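Local coordinates for aminopentol aminotransferase (Sphingopyxis macrogoltabida, PDB 6HBV), which catalyses the pyridoxal-phosphate-dependent deamination of aminopentol, the hydrolysed form of fumonisin B1, to its 2-keto product, with pyruvate as the preferred amino acceptor, at residues K142-G147 and P196-V201; V232-R237 and A342-I347; A190-T195 and A225-D230. One frame throughout, in Å; residues are numbered along the deposited sequence.

How the contacts relate
Contact 3 is core: two neighbouring parallel strands of the large sheet, joined by a backbone ladder, with all touching residues buried. Contact 1 lies nearer the surface and involves the segments that follow two strands of that sheet; its bonds are polar and run from side chains to backbone. Contact 2 is buried but has no ladder. A methionine and one hydrogen bond from a glutamine amide join two loop regions. Contacts 1 and 2 meet through Phe197, which packs on Ala234 and Met344. Contacts 1 and 3 meet where His146 bonds to Asp230. Contacts 2 and 3 adjoin in sequence. All reach the cofactor: contact 2 at O3, contact 3 at N1, contacts 1 and 3 at its methyl.

Contact 1 of 3, residues K142-G147 and P196-V201; sequences KGAYHG and PFRHEV. With PMP (4'-deoxy-4'-aminopyridoxal-5'-phosphate), chain D; PLP (pyridoxal-5'-phosphate), chain C.
The carbonyl O of Lys142 is gripped by two N-H groups of Arg198. The guanidinium meets it end-on and in its own plane, with Arg198 NH1 at 2.9 Å and NH2 at 3.0 Å from Lys142 O. Both bonds are bent. The chain turns at chi2 (71°), which brings the head back to the loop. Its NE forms a salt bridge with Glu203, and CG of Glu200 lies against one face of the guanidinium. Putting a leucine here would probably leave the Lys142 carbonyl without these two donors and Glu203 without its charge mate. In this fold type I aminotransferase, both segments follow parallel strands of the large sheet, 137-141 and 189-194; 142-147 runs on to the cofactor, and 196-201 passes it at His199. The Tyr145 N-H reaches Glu200 OE1 at 2.9 Å, nearly straight (166°), from above the carboxylate plane. A water donates to the same Glu200 OE1 at 2.7 Å and to Tyr145 O at 2.8 Å, so it bridges the segments. The Tyr145 side chain turns to the cofactor, where CE2 is 3.3 Å from PMP N4A, and also packs on Thr285 of the second subunit. On the methyl side, His199 CE1 lies 3.6 Å from PMP C2A.

Contact 2 of 3, residues V232-R237 and A342-I347; sequences VRAGFR and AQMPQI. With PLP (pyridoxal-5'-phosphate), chain C; PMP (4'-deoxy-4'-aminopyridoxal-5'-phosphate), chain D.
Met344 pushes its thioether against the backbone of Arg233 and Ala234. Its SD is 3.7 Å from Ala234 CA, and its CE is 3.8 Å from Arg233 O. The chain leaves with CG anti to the carbonyl carbon (chi1 -68°) and bends at chi3 (47°), which lays CE beside Arg233 O. Arg237 crosses Met344 at about a right angle, with Arg237 CD 3.8 Å from Met344 CG. The one hydrogen bond between the segments is made by the Gln343 amide. Its NE2 donates to Arg237 O at 2.8 Å, close to straight (165°), and the acceptor lies in the amide plane.

The next shell holds the arginine heads. Arg237 extends past Met344, and its guanidinium bonds to the backbone oxygens of Leu380 and Gly63. Arg233 points to the cofactor instead. PLP and PMP overlap as alternative occupants of one site, and Arg233 NE donates to O3 of either form, at 3.0 Å in PLP and 2.9 Å in PMP, with O3 at the edge of the guanidinium. A cation there would probably stabilise negative charge on O3. Asn377 accepts from Arg233 NH1 and so steadies the head. Beside it, Val232 CG1 packs on the pyridine ring, 3.3 Å from PLP C4.

The contact thus ties the loop after strand 226-230, at the active site, to the loop that leads into strand 346-349. That strand pairs with 336-339. Gln343, Pro345 and Ile347 rest on helix 310-332, while Ala234 and Met344 both touch Phe197 of strand 197-198.

Contact 3 of 3, residues A190-T195 and A225-D230; sequences AAVFAT and ALLVVD. With PLP (pyridoxal-5'-phosphate), chain C; PMP (4'-deoxy-4'-aminopyridoxal-5'-phosphate), chain D.
Val228 sets its CG1 methyl over one face of the Phe193 ring, a CH-pi contact 4.0 Å from the ring centroid. The two side chains lie side by side and point the same way. With CG anti to the carbonyl carbon, chi1 (-80°) places the ring on the valine's side, and chi2 (66°) turns a face to it. On the same side of the sheet, Ala191 CB adds a contact with Val228 CG2 at 4.1 Å. This is the tight part: Phe193 CE2 comes to 3.8 Å from Val228 CG1. The side carrying Val192, Ala194, Leu227 and Val229 is looser between the strands. Its one side-chain pair, Val192 CB and Leu227 CD1, is 4.2 Å apart, and Ala194 is too short to reach its neighbour's side chain. Neither side faces solvent, as all twelve residues are buried.

Five hydrogen bonds join the parallel strands. They run from Leu226 N to Ala190 O at one end to Asp230 N to Ala194 O at the other. In the middle, Val228 N meets Val192 O at 2.8 Å, almost in line with the C=O bond.

Asp230 ends the ladder at the cofactor, and its OD2 is 2.6 Å from PLP N1. An aspartate at the pyridine nitrogen is a hallmark of fold type I enzymes. Second-shell groups fix its carboxylate: His146 ND1 bonds to OD2, and Val232 N to OD1. Thr195 CG2 lies near the cofactor methyl, 3.9 Å from PLP C2A.

The chain between the strands includes helix 210-223, making a beta-alpha-beta crossover. Val192 and Leu227 pack on that helix. Ala191 and Leu226 face helix 118-133 on the other side of the sheet. Strand 137-141 flanks 189-194, and strand 253-256 flanks 226-230.

Contact 1 of 3, residues K142-G147 and P196-V201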
loop_
_atom_site.group_PDB
_atom_site.type_symbol
_atom_site.label_atom_id
_atom_site.label_comp_id
_atom_site.label_asym_id
_atom_site.label_seq_id
_atom_site.Cartn_x
_atom_site.Cartn_y
_atom_site.Cartn_z
ATOM N N LYS A 142 21.889 -8.255 -8.806
ATOM C CA LYS A 142 21.746 -7.301 -9.889
ATOM C C LYS A 142 20.480 -7.651 -10.692
ATOM O O LYS A 142 20.236 -8.828 -11.083
ATOM C CB LYS A 142 23.010 -7.313 -10.763
ATOM C CG LYS A 142 22.845 -6.509 -12.046
ATOM C CD LYS A 142 24.107 -6.340 -12.878
ATOM C CE LYS A 142 23.795 -5.572 -14.147
ATOM N NZ LYS A 142 24.980 -5.499 -15.030
ATOM N N GLY A 143 19.668 -6.621 -10.940
ATOM C CA GLY A 143 18.449 -6.730 -11.748
ATOM C C GLY A 143 17.289 -7.404 -11.033
ATOM O O GLY A 143 16.244 -7.605 -11.661
ATOM N N ALA A 144 17.435 -7.752 -9.751
ATOM C CA ALA A 144 16.320 -8.378 -9.011
ATOM C C ALA A 144 15.307 -7.293 -8.625
ATOM O O ALA A 144 15.677 -6.206 -8.145
ATOM C CB ALA A 144 16.814 -9.116 -7.788
ATOM N N TYR A 145 14.029 -7.597 -8.829
ATOM C CA TYR A 145 12.931 -6.664 -8.489
ATOM C C TYR A 145 12.432 -6.959 -7.083
ATOM O O TYR A 145 11.941 -8.051 -6.827
ATOM C CB TYR A 145 11.782 -6.821 -9.491
ATOM C CG TYR A 145 10.676 -5.803 -9.302
ATOM C CD1 TYR A 145 10.734 -4.594 -9.965
ATOM C CD2 TYR A 145 9.584 -6.038 -8.470
ATOM C CE1 TYR A 145 9.747 -3.630 -9.826
ATOM C CE2 TYR A 145 8.587 -5.081 -8.318
ATOM C CZ TYR A 145 8.673 -3.879 -8.997
ATOM O OH TYR A 145 7.727 -2.902 -8.891
ATOM N N HIS A 146 12.564 -5.981 -6.177
ATOM C CA HIS A 146 12.070 -6.102 -4.828
ATOM C C HIS A 146 10.985 -5.063 -4.509
ATOM O O HIS A 146 10.544 -4.960 -3.359
ATOM C CB HIS A 146 13.244 -5.985 -3.852
ATOM C CG HIS A 146 14.183 -7.130 -3.906
ATOM N ND1 HIS A 146 13.765 -8.390 -3.601
ATOM C CD2 HIS A 146 15.490 -7.211 -4.221
ATOM C CE1 HIS A 146 14.782 -9.229 -3.727
ATOM N NE2 HIS A 146 15.860 -8.534 -4.103
ATOM N N GLY A 147 10.556 -4.294 -5.505
ATOM C CA GLY A 147 9.551 -3.215 -5.302
ATOM C C GLY A 147 9.920 -1.981 -6.098
ATOM O O GLY A 147 10.889 -1.989 -6.868
ATOM N N PRO A 196 13.424 -16.347 -4.502
ATOM C CA PRO A 196 13.684 -17.789 -4.423
ATOM C C PRO A 196 14.069 -18.468 -5.747
ATOM O O PRO A 196 14.664 -19.549 -5.685
ATOM C CB PRO A 196 12.387 -18.345 -3.848
ATOM C CG PRO A 196 11.323 -17.359 -4.268
ATOM C CD PRO A 196 11.989 -16.002 -4.342
ATOM N N PHE A 197 13.739 -17.853 -6.902
ATOM C CA PHE A 197 14.349 -18.171 -8.197
ATOM C C PHE A 197 14.506 -16.863 -8.955
ATOM O O PHE A 197 14.032 -15.810 -8.497
ATOM C CB PHE A 197 13.579 -19.250 -8.970
ATOM C CG PHE A 197 12.131 -18.998 -9.340
ATOM C CD1 PHE A 197 11.110 -19.272 -8.442
ATOM C CD2 PHE A 197 11.791 -18.500 -10.591
ATOM C CE1 PHE A 197 9.777 -19.049 -8.781
ATOM C CE2 PHE A 197 10.464 -18.277 -10.932
ATOM C CZ PHE A 197 9.457 -18.551 -10.025
ATOM N N ARG A 198 15.173 -16.934 -10.108
ATOM C CA ARG A 198 15.358 -15.774 -10.968
ATOM C C ARG A 198 14.079 -15.601 -11.789
ATOM O O ARG A 198 13.723 -16.445 -12.646
ATOM C CB ARG A 198 16.593 -15.921 -11.863
ATOM C CG ARG A 198 16.866 -14.703 -12.736
ATOM C CD ARG A 198 17.362 -13.529 -11.942
ATOM N NE ARG A 198 17.745 -12.415 -12.789
ATOM C CZ ARG A 198 18.310 -11.315 -12.339
ATOM N NH1 ARG A 198 18.372 -11.106 -11.035
ATOM N NH2 ARG A 198 18.799 -10.449 -13.200
ATOM N N HIS A 199 13.387 -14.500 -11.508
ATOM C CA HIS A 199 12.089 -14.198 -12.108
ATOM C C HIS A 199 12.015 -12.716 -12.504
ATOM O O HIS A 199 11.450 -11.870 -11.770
ATOM C CB HIS A 199 10.920 -14.750 -11.268
ATOM C CG HIS A 199 10.813 -14.372 -9.814
ATOM N ND1 HIS A 199 10.968 -13.079 -9.342
ATOM C CD2 HIS A 199 10.548 -15.128 -8.731
ATOM C CE1 HIS A 199 10.804 -13.085 -8.026
ATOM N NE2 HIS A 199 10.545 -14.320 -7.618
ATOM N N GLU A 200 12.589 -12.395 -13.679
ATOM C CA GLU A 200 12.677 -10.999 -14.112
ATOM C C GLU A 200 12.265 -10.833 -15.569
ATOM O O GLU A 200 12.299 -11.787 -16.345
ATOM C CB GLU A 200 14.097 -10.465 -13.874
ATOM C CG GLU A 200 14.536 -10.609 -12.425
ATOM C CD GLU A 200 13.732 -9.788 -11.443
ATOM O OE1 GLU A 200 13.752 -10.103 -10.231
ATOM O OE2 GLU A 200 13.106 -8.859 -11.899
ATOM N N VAL A 201 11.878 -9.606 -15.928
ATOM C CA VAL A 201 11.437 -9.315 -17.275
ATOM C C VAL A 201 12.595 -9.426 -18.261
ATOM O O VAL A 201 13.756 -9.166 -17.931
ATOM C CB VAL A 201 10.747 -7.954 -17.414
ATOM C CG1 VAL A 201 9.496 -7.934 -16.553
ATOM C CG2 VAL A 201 11.690 -6.794 -17.071
HETATM N N1 PMP D . 8.952 -8.401 -4.619
HETATM C C2 PMP D . 8.697 -9.138 -5.714
HETATM C C2A PMP D . 9.447 -10.434 -5.927
HETATM C C3 PMP D . 7.704 -8.695 -6.697
HETATM O O3 PMP D . 7.424 -9.407 -7.802
HETATM C C4 PMP D . 6.995 -7.424 -6.449
HETATM C C4A PMP D . 5.961 -6.906 -7.415
HETATM N N4A PMP D . 6.195 -7.337 -8.780
HETATM C C5 PMP D . 7.349 -6.692 -5.217
HETATM C C6 PMP D . 8.320 -7.221 -4.354
HETATM C C5A PMP D . 6.666 -5.372 -4.888
HETATM O O4P PMP D . 5.281 -5.598 -4.572
HETATM P P PMP D . 4.210 -4.435 -4.831
HETATM O O1P PMP D . 2.926 -5.115 -4.416
HETATM O O2P PMP D . 4.615 -3.196 -4.027
HETATM O O3P PMP D . 4.239 -4.160 -6.276
HETATM N N1 PLP C . 9.179 -8.218 -4.650
HETATM C C2 PLP C . 8.878 -9.157 -5.555
HETATM C C2A PLP C . 9.830 -10.308 -5.771
HETATM C C3 PLP C . 7.632 -9.076 -6.335
HETATM O O3 PLP C . 7.285 -9.999 -7.258
HETATM C C4 PLP C . 6.724 -7.943 -6.099
HETATM C C4A PLP C . 5.457 -7.839 -6.874
HETATM C C5 PLP C . 7.167 -6.974 -5.075
HETATM C C6 PLP C . 8.377 -7.160 -4.400
HETATM C C5A PLP C . 6.362 -5.752 -4.707
HETATM O O4P PLP C . 5.008 -6.054 -4.336
HETATM P P PLP C . 4.018 -4.807 -4.617
HETATM O O1P PLP C . 3.872 -4.707 -6.085
HETATM O O2P PLP C . 4.691 -3.586 -3.980
HETATM O O3P PLP C . 2.684 -5.144 -4.002
HETATM O O HOH W 1 11.592 -10.195 -8.671
#

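Contact 2 of 3, residues V232-R237 and A342-I347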
loop_
_atom_site.group_PDB
_atom_site.type_symbol
_atom_site.label_atom_id
_atom_site.label_comp_id
_atom_site.label_asym_id
_atom_site.label_seq_id
_atom_site.Cartn_x
_atom_site.Cartn_y
_atom_site.Cartn_z
ATOM N N VAL A 232 7.338 -12.524 -2.471
ATOM C CA VAL A 232 6.136 -11.806 -2.868
ATOM C C VAL A 232 5.554 -12.395 -4.153
ATOM O O VAL A 232 4.309 -12.500 -4.298
ATOM C CB VAL A 232 6.381 -10.287 -2.962
ATOM C CG1 VAL A 232 5.227 -9.578 -3.619
ATOM C CG2 VAL A 232 6.631 -9.666 -1.605
ATOM N N ARG A 233 6.417 -12.787 -5.098
ATOM C CA ARG A 233 5.967 -13.268 -6.366
ATOM C C ARG A 233 5.702 -14.780 -6.389
ATOM O O ARG A 233 4.674 -15.233 -6.948
ATOM C CB ARG A 233 6.950 -12.911 -7.478
ATOM C CG ARG A 233 6.279 -12.865 -8.842
ATOM C CD ARG A 233 7.273 -12.630 -9.974
ATOM N NE ARG A 233 7.875 -11.308 -9.883
ATOM C CZ ARG A 233 8.500 -10.680 -10.856
ATOM N NH1 ARG A 233 8.449 -11.162 -12.094
ATOM N NH2 ARG A 233 9.174 -9.565 -10.573
ATOM N N ALA A 234 6.619 -15.545 -5.795
ATOM C CA ALA A 234 6.597 -17.037 -5.892
ATOM C C ALA A 234 5.833 -17.691 -4.739
ATOM O O ALA A 234 5.469 -18.858 -4.848
ATOM C CB ALA A 234 8.007 -17.544 -5.901
ATOM N N GLY A 235 5.595 -16.938 -3.649
ATOM C CA GLY A 235 4.975 -17.464 -2.474
ATOM C C GLY A 235 3.672 -18.182 -2.799
ATOM O O GLY A 235 2.809 -17.657 -3.480
ATOM N N PHE A 236 3.575 -19.407 -2.288
ATOM C CA PHE A 236 2.436 -20.283 -2.391
ATOM C C PHE A 236 2.250 -20.878 -3.796
ATOM O O PHE A 236 1.268 -21.640 -3.999
ATOM C CB PHE A 236 1.185 -19.604 -1.803
ATOM C CG PHE A 236 1.313 -19.331 -0.328
ATOM C CD1 PHE A 236 1.676 -20.333 0.563
ATOM C CD2 PHE A 236 1.066 -18.064 0.182
ATOM C CE1 PHE A 236 1.793 -20.080 1.914
ATOM C CE2 PHE A 236 1.182 -17.822 1.539
ATOM C CZ PHE A 236 1.543 -18.821 2.408
ATOM N N ARG A 237 3.122 -20.593 -4.775
ATOM C CA ARG A 237 3.083 -21.361 -6.024
ATOM C C ARG A 237 4.299 -22.306 -6.124
ATOM O O ARG A 237 4.348 -23.163 -6.985
ATOM C CB ARG A 237 3.006 -20.477 -7.263
ATOM C CG ARG A 237 1.609 -19.969 -7.558
ATOM C CD ARG A 237 1.621 -19.146 -8.835
ATOM N NE ARG A 237 0.311 -18.644 -9.156
ATOM C CZ ARG A 237 -0.177 -17.470 -8.757
ATOM N NH1 ARG A 237 0.522 -16.701 -7.933
ATOM N NH2 ARG A 237 -1.363 -17.076 -9.203
ATOM N N ALA A 342 6.887 -24.627 -14.244
ATOM C CA ALA A 342 5.806 -24.633 -15.267
ATOM C C ALA A 342 4.588 -23.847 -14.769
ATOM O O ALA A 342 3.833 -23.333 -15.575
ATOM C CB ALA A 342 5.404 -26.035 -15.647
ATOM N N GLN A 343 4.428 -23.774 -13.455
ATOM C CA GLN A 343 3.328 -23.013 -12.851
ATOM C C GLN A 343 3.596 -21.501 -12.780
ATOM O O GLN A 343 2.633 -20.733 -12.400
ATOM C CB GLN A 343 3.020 -23.563 -11.459
ATOM C CG GLN A 343 4.071 -23.312 -10.388
ATOM C CD GLN A 343 5.112 -24.389 -10.248
ATOM O OE1 GLN A 343 5.439 -25.052 -11.231
ATOM N NE2 GLN A 343 5.634 -24.571 -9.034
ATOM N N MET A 344 4.820 -21.037 -13.103
ATOM C CA MET A 344 5.121 -19.583 -13.227
ATOM C C MET A 344 6.071 -19.424 -14.387
ATOM O O MET A 344 7.212 -19.009 -14.217
ATOM C CB MET A 344 5.791 -18.992 -11.980
ATOM C CG MET A 344 4.862 -18.949 -10.805
ATOM S SD MET A 344 5.660 -18.292 -9.269
ATOM C CE MET A 344 6.511 -16.827 -9.805
ATOM N N PRO A 345 5.611 -19.759 -15.590
ATOM C CA PRO A 345 6.537 -19.935 -16.698
ATOM C C PRO A 345 6.909 -18.653 -17.428
ATOM O O PRO A 345 6.107 -17.735 -17.573
ATOM C CB PRO A 345 5.743 -20.871 -17.627
ATOM C CG PRO A 345 4.285 -20.468 -17.403
ATOM C CD PRO A 345 4.202 -19.993 -15.961
ATOM N N GLN A 346 8.157 -18.613 -17.893
ATOM C CA GLN A 346 8.589 -17.610 -18.864
ATOM C C GLN A 346 8.663 -18.323 -20.208
ATOM O O GLN A 346 9.333 -19.327 -20.295
ATOM C CB GLN A 346 9.947 -17.069 -18.437
ATOM C CG GLN A 346 10.461 -15.899 -19.255
ATOM C CD GLN A 346 9.913 -14.576 -18.800
ATOM O OE1 GLN A 346 8.735 -14.278 -19.012
ATOM N NE2 GLN A 346 10.772 -13.768 -18.163
ATOM N N ILE A 347 7.988 -17.803 -21.226
ATOM C CA ILE A 347 7.903 -18.520 -22.503
ATOM C C ILE A 347 8.389 -17.558 -23.584
ATOM O O ILE A 347 7.678 -16.721 -24.037
ATOM C CB ILE A 347 6.462 -19.061 -22.709
ATOM C CG1 ILE A 347 6.027 -19.972 -21.560
ATOM C CG2 ILE A 347 6.349 -19.753 -24.061
ATOM C CD1 ILE A 347 4.568 -20.475 -21.639
HETATM N N1 PLP C . 9.179 -8.218 -4.650
HETATM C C2 PLP C . 8.878 -9.157 -5.555
HETATM C C2A PLP C . 9.830 -10.308 -5.771
HETATM C C3 PLP C . 7.632 -9.076 -6.335
HETATM O O3 PLP C . 7.285 -9.999 -7.258
HETATM C C4 PLP C . 6.724 -7.943 -6.099
HETATM C C4A PLP C . 5.457 -7.839 -6.874
HETATM C C5 PLP C . 7.167 -6.974 -5.075
HETATM C C6 PLP C . 8.377 -7.160 -4.400
HETATM C C5A PLP C . 6.362 -5.752 -4.707
HETATM O O4P PLP C . 5.008 -6.054 -4.336
HETATM P P PLP C . 4.018 -4.807 -4.617
HETATM O O1P PLP C . 3.872 -4.707 -6.085
HETATM O O2P PLP C . 4.691 -3.586 -3.980
HETATM O O3P PLP C . 2.684 -5.144 -4.002
HETATM N N1 PMP D . 8.952 -8.401 -4.619
HETATM C C2 PMP D . 8.697 -9.138 -5.714
HETATM C C2A PMP D . 9.447 -10.434 -5.927
HETATM C C3 PMP D . 7.704 -8.695 -6.697
HETATM O O3 PMP D . 7.424 -9.407 -7.802
HETATM C C4 PMP D . 6.995 -7.424 -6.449
HETATM C C4A PMP D . 5.961 -6.906 -7.415
HETATM N N4A PMP D . 6.195 -7.337 -8.780
HETATM C C5 PMP D . 7.349 -6.692 -5.217
HETATM C C6 PMP D . 8.320 -7.221 -4.354
HETATM C C5A PMP D . 6.666 -5.372 -4.888
HETATM O O4P PMP D . 5.281 -5.598 -4.572
HETATM P P PMP D . 4.210 -4.435 -4.831
HETATM O O1P PMP D . 2.926 -5.115 -4.416
HETATM O O2P PMP D . 4.615 -3.196 -4.027
HETATM O O3P PMP D . 4.239 -4.160 -6.276
#

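Contact 3 of 3, residues A190-T195 and A225-D230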
loop_
_atom_site.group_PDB
_atom_site.type_symbol
_atom_site.label_atom_id
_atom_site.label_comp_id
_atom_site.label_asym_id
_atom_site.label_seq_id
_atom_site.Cartn_x
_atom_site.Cartn_y
_atom_site.Cartn_z
ATOM N N ALA A 190 24.149 -5.778 6.595
ATOM C CA ALA A 190 22.910 -5.843 7.369
ATOM C C ALA A 190 22.028 -7.002 6.895
ATOM O O ALA A 190 21.415 -7.675 7.709
ATOM C CB ALA A 190 22.170 -4.539 7.211
ATOM N N ALA A 191 21.964 -7.232 5.576
ATOM C CA ALA A 191 21.079 -8.257 5.023
ATOM C C ALA A 191 21.484 -8.653 3.607
ATOM O O ALA A 191 22.080 -7.857 2.863
ATOM C CB ALA A 191 19.649 -7.768 5.004
ATOM N N VAL A 192 21.139 -9.897 3.262
ATOM C CA VAL A 192 21.069 -10.411 1.894
ATOM C C VAL A 192 19.586 -10.592 1.516
ATOM O O VAL A 192 18.865 -11.325 2.194
ATOM C CB VAL A 192 21.768 -11.778 1.769
ATOM C CG1 VAL A 192 21.621 -12.345 0.363
ATOM C CG2 VAL A 192 23.243 -11.691 2.141
ATOM N N PHE A 193 19.158 -9.938 0.446
ATOM C CA PHE A 193 17.856 -10.197 -0.184
ATOM C C PHE A 193 18.042 -11.142 -1.366
ATOM O O PHE A 193 18.964 -10.943 -2.173
ATOM C CB PHE A 193 17.240 -8.914 -0.744
ATOM C CG PHE A 193 16.571 -8.062 0.294
ATOM C CD1 PHE A 193 17.308 -7.465 1.293
ATOM C CD2 PHE A 193 15.193 -7.862 0.265
ATOM C CE1 PHE A 193 16.685 -6.679 2.250
ATOM C CE2 PHE A 193 14.579 -7.073 1.230
ATOM C CZ PHE A 193 15.316 -6.485 2.217
ATOM N N ALA A 194 17.179 -12.154 -1.462
ATOM C CA ALA A 194 17.141 -13.072 -2.587
ATOM C C ALA A 194 15.692 -13.433 -2.888
ATOM O O ALA A 194 14.952 -13.808 -1.972
ATOM C CB ALA A 194 17.929 -14.321 -2.311
ATOM N N THR A 195 15.317 -13.318 -4.168
ATOM C CA THR A 195 14.131 -14.000 -4.688
ATOM C C THR A 195 14.437 -15.489 -4.695
ATOM O O THR A 195 15.596 -15.912 -4.870
ATOM C CB THR A 195 13.672 -13.407 -6.023
ATOM O OG1 THR A 195 14.643 -13.693 -7.027
ATOM C CG2 THR A 195 13.422 -11.927 -5.885
ATOM N N ALA A 225 24.402 -11.059 9.599
ATOM C CA ALA A 225 23.467 -10.448 8.635
ATOM C C ALA A 225 22.185 -11.281 8.547
ATOM O O ALA A 225 22.212 -12.487 8.741
ATOM C CB ALA A 225 24.100 -10.334 7.274
ATOM N N LEU A 226 21.063 -10.613 8.247
ATOM C CA LEU A 226 19.823 -11.351 8.056
ATOM C C LEU A 226 19.650 -11.782 6.607
ATOM O O LEU A 226 19.830 -10.968 5.668
ATOM C CB LEU A 226 18.612 -10.507 8.445
ATOM C CG LEU A 226 18.604 -9.988 9.872
ATOM C CD1 LEU A 226 17.281 -9.308 10.197
ATOM C CD2 LEU A 226 18.931 -11.076 10.865
ATOM N N LEU A 227 19.293 -13.049 6.457
ATOM C CA LEU A 227 18.843 -13.605 5.176
ATOM C C LEU A 227 17.348 -13.314 4.967
ATOM O O LEU A 227 16.510 -13.733 5.776
ATOM C CB LEU A 227 19.063 -15.108 5.134
ATOM C CG LEU A 227 18.727 -15.776 3.797
ATOM C CD1 LEU A 227 19.427 -15.112 2.619
ATOM C CD2 LEU A 227 19.073 -17.248 3.840
ATOM N N VAL A 228 17.050 -12.602 3.882
ATOM C CA VAL A 228 15.688 -12.209 3.521
ATOM C C VAL A 228 15.312 -12.872 2.199
ATOM O O VAL A 228 15.920 -12.562 1.163
ATOM C CB VAL A 228 15.559 -10.687 3.431
ATOM C CG1 VAL A 228 14.110 -10.270 3.236
ATOM C CG2 VAL A 228 16.187 -9.977 4.639
ATOM N N VAL A 229 14.314 -13.770 2.239
ATOM C CA VAL A 229 13.764 -14.318 1.021
ATOM C C VAL A 229 12.546 -13.476 0.634
ATOM O O VAL A 229 11.594 -13.326 1.411
ATOM C CB VAL A 229 13.424 -15.807 1.134
ATOM C CG1 VAL A 229 12.555 -16.284 -0.015
ATOM C CG2 VAL A 229 14.681 -16.651 1.203
ATOM N N ASP A 230 12.584 -12.928 -0.575
ATOM C CA ASP A 230 11.472 -12.139 -1.092
ATOM C C ASP A 230 10.560 -13.088 -1.870
ATOM O O ASP A 230 10.813 -13.367 -3.036
ATOM C CB ASP A 230 11.958 -10.988 -1.944
ATOM C CG ASP A 230 10.837 -10.158 -2.525
ATOM O OD1 ASP A 230 9.653 -10.535 -2.298
ATOM O OD2 ASP A 230 11.167 -9.168 -3.186
HETATM N N1 PLP C . 9.179 -8.218 -4.650
HETATM C C2 PLP C . 8.878 -9.157 -5.555
HETATM C C2A PLP C . 9.830 -10.308 -5.771
HETATM C C3 PLP C . 7.632 -9.076 -6.335
HETATM O O3 PLP C . 7.285 -9.999 -7.258
HETATM C C4 PLP C . 6.724 -7.943 -6.099
HETATM C C4A PLP C . 5.457 -7.839 -6.874
HETATM C C5 PLP C . 7.167 -6.974 -5.075
HETATM C C6 PLP C . 8.377 -7.160 -4.400
HETATM C C5A PLP C . 6.362 -5.752 -4.707
HETATM O O4P PLP C . 5.008 -6.054 -4.336
HETATM P P PLP C . 4.018 -4.807 -4.617
HETATM O O1P PLP C . 3.872 -4.707 -6.085
HETATM O O2P PLP C . 4.691 -3.586 -3.980
HETATM O O3P PLP C . 2.684 -5.144 -4.002
HETATM N N1 PMP D . 8.952 -8.401 -4.619
HETATM C C2 PMP D . 8.697 -9.138 -5.714
HETATM C C2A PMP D . 9.447 -10.434 -5.927
HETATM C C3 PMP D . 7.704 -8.695 -6.697
HETATM O O3 PMP D . 7.424 -9.407 -7.802
HETATM C C4 PMP D . 6.995 -7.424 -6.449
HETATM C C4A PMP D . 5.961 -6.906 -7.415
HETATM N N4A PMP D . 6.195 -7.337 -8.780
HETATM C C5 PMP D . 7.349 -6.692 -5.217
HETATM C C6 PMP D . 8.320 -7.221 -4.354
HETATM C C5A PMP D . 6.666 -5.372 -4.888
HETATM O O4P PMP D . 5.281 -5.598 -4.572
HETATM P P PMP D . 4.210 -4.435 -4.831
HETATM O O1P PMP D . 2.926 -5.115 -4.416
HETATM O O2P PMP D . 4.615 -3.196 -4.027
HETATM O O3P PMP D . 4.239 -4.160 -6.276
#